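Local structure of exopolygalacturonate lyase (Vibrio vulnificus, 5A29) at residues P211-L216 with A260-Y265. The protein is probably a metal-dependent polysaccharide lyase of family 2 that cleaves polygalacturonate by beta-elimination, releasing product from chain ends. Residues are numbered along the deposited sequence; the frame is centred on the assembly and turned at random.
Sequences PIPASL and AAWGQY
I212 lays its CD1 methyl on the indole of W262, 3.5 Å from the centroid of the five-membered ring and only 7° off the ring normal, a CH-pi contact squarely over the face. The fold is probably the (alpha/alpha)7 barrel known from family 2 lyases; here the irregular, proline-rich segment 211-216, from the loop that follows helix 170-184, packs across W262 and Y265 of helix 259-272, away from the manganese and tartrate sites. With CG1 beside the backbone N (chi1 -61°), I212 splits its two branches between the aromatics, CD1 going to W262 while CG2 lies 3.6 Å from Y265 CD1. P213 wedges in next, its CD 3.4 Å from W262 CH2. That same CD sits over one face of the Y265 ring, 4.2 Å from the centroid, making a second CH-pi contact. The indole is fixed from outside as well: NE1 hydrogen-bonds to R210 O, and W188 meets the ring edge-to-face. Y265, buried and with CG anti to its own N, reaches across to the loop backbone. Its hydroxyl donates to A214 O, also an acceptor for Q189 NE2, at 2.9 Å and from above the carbonyl plane, 39° out of it.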
loop_
_atom_site.group_PDB
_atom_site.type_symbol
_atom_site.label_atom_id
_atom_site.label_comp_id
_atom_site.label_asym_id
_atom_site.label_seq_id
_atom_site.Cartn_x
_atom_site.Cartn_y
_atom_site.Cartn_z
ATOM N N PRO A 211 4.027 13.892 25.450
ATOM C CA PRO A 211 2.686 14.432 25.467
ATOM C C PRO A 211 2.307 14.919 24.042
ATOM O O PRO A 211 3.161 15.416 23.301
ATOM C CB PRO A 211 2.811 15.660 26.428
ATOM C CG PRO A 211 4.280 16.023 26.362
ATOM C CD PRO A 211 4.970 14.692 26.291
ATOM N N ILE A 212 1.019 14.891 23.739
ATOM C CA ILE A 212 0.486 15.256 22.404
ATOM C C ILE A 212 0.576 16.768 22.321
ATOM O O ILE A 212 0.016 17.447 23.189
ATOM C CB ILE A 212 -0.996 14.797 22.324
ATOM C CG1 ILE A 212 -1.117 13.271 22.499
ATOM C CG2 ILE A 212 -1.716 15.326 21.065
ATOM C CD1 ILE A 212 -0.257 12.484 21.511
ATOM N N PRO A 213 1.205 17.308 21.271
ATOM C CA PRO A 213 1.335 18.782 21.112
ATOM C C PRO A 213 0.092 19.457 20.507
ATOM O O PRO A 213 -0.869 18.797 20.127
ATOM C CB PRO A 213 2.511 18.905 20.136
ATOM C CG PRO A 213 2.326 17.680 19.234
ATOM C CD PRO A 213 1.830 16.567 20.131
ATOM N N ALA A 214 0.088 20.783 20.384
ATOM C CA ALA A 214 -0.996 21.486 19.659
ATOM C C ALA A 214 -0.844 21.161 18.129
ATOM O O ALA A 214 0.225 20.729 17.692
ATOM C CB ALA A 214 -0.878 23.003 19.864
ATOM N N SER A 215 -1.910 21.337 17.359
ATOM C CA SER A 215 -1.846 21.310 15.914
ATOM C C SER A 215 -1.160 22.612 15.406
ATOM O O SER A 215 -1.395 23.684 15.977
ATOM C CB SER A 215 -3.254 21.264 15.371
ATOM O OG SER A 215 -3.182 21.210 13.955
ATOM N N LEU A 216 -0.341 22.506 14.349
ATOM C CA LEU A 216 0.201 23.669 13.658
ATOM C C LEU A 216 -0.793 24.186 12.671
ATOM O O LEU A 216 -0.654 25.309 12.176
ATOM C CB LEU A 216 1.492 23.302 12.915
ATOM C CG LEU A 216 2.610 22.830 13.800
ATOM C CD1 LEU A 216 3.869 22.586 12.988
ATOM C CD2 LEU A 216 2.861 23.885 14.883
ATOM N N ALA A 260 -2.025 4.886 20.875
ATOM C CA ALA A 260 -3.258 5.227 20.213
ATOM C C ALA A 260 -3.433 6.752 20.171
ATOM O O ALA A 260 -3.935 7.311 19.169
ATOM C CB ALA A 260 -4.479 4.586 20.881
ATOM N N ALA A 261 -3.101 7.440 21.268
ATOM C CA ALA A 261 -3.139 8.912 21.228
ATOM C C ALA A 261 -2.229 9.530 20.098
ATOM O O ALA A 261 -2.631 10.520 19.453
ATOM C CB ALA A 261 -2.820 9.542 22.665
ATOM N N TRP A 262 -1.031 9.003 19.890
ATOM C CA TRP A 262 -0.092 9.561 18.879
ATOM C C TRP A 262 -0.583 9.183 17.468
ATOM O O TRP A 262 -0.562 10.002 16.558
ATOM C CB TRP A 262 1.276 8.965 19.068
ATOM C CG TRP A 262 2.059 9.888 19.987
ATOM C CD1 TRP A 262 2.343 9.693 21.333
ATOM C CD2 TRP A 262 2.548 11.179 19.638
ATOM N NE1 TRP A 262 3.030 10.793 21.816
ATOM C CE2 TRP A 262 3.170 11.723 20.818
ATOM C CE3 TRP A 262 2.511 11.946 18.462
ATOM C CZ2 TRP A 262 3.755 13.008 20.845
ATOM C CZ3 TRP A 262 3.105 13.231 18.471
ATOM C CH2 TRP A 262 3.726 13.747 19.682
ATOM N N GLY A 263 -1.093 7.955 17.334
ATOM C CA GLY A 263 -1.784 7.585 16.040
ATOM C C GLY A 263 -2.951 8.498 15.735
ATOM O O GLY A 263 -3.119 8.993 14.565
ATOM N N GLN A 264 -3.789 8.779 16.755
ATOM C CA GLN A 264 -4.896 9.662 16.572
ATOM C C GLN A 264 -4.420 11.104 16.197
ATOM O O GLN A 264 -5.015 11.740 15.325
ATOM C CB GLN A 264 -5.775 9.728 17.838
ATOM C CG GLN A 264 -6.946 10.660 17.715
ATOM C CD GLN A 264 -7.707 10.786 19.035
ATOM O OE1 GLN A 264 -7.135 11.121 20.065
ATOM N NE2 GLN A 264 -8.997 10.553 18.987
ATOM N N TYR A 265 -3.407 11.601 16.885
ATOM C CA TYR A 265 -2.936 13.005 16.610
ATOM C C TYR A 265 -2.508 13.094 15.126
ATOM O O TYR A 265 -2.868 14.017 14.397
ATOM C CB TYR A 265 -1.766 13.319 17.523
ATOM C CG TYR A 265 -1.108 14.647 17.181
ATOM C CD1 TYR A 265 -1.728 15.871 17.555
ATOM C CD2 TYR A 265 0.042 14.688 16.396
ATOM C CE1 TYR A 265 -1.155 17.108 17.198
ATOM C CE2 TYR A 265 0.610 15.906 16.020
ATOM C CZ TYR A 265 0.017 17.121 16.447
ATOM O OH TYR A 265 0.612 18.355 16.072
#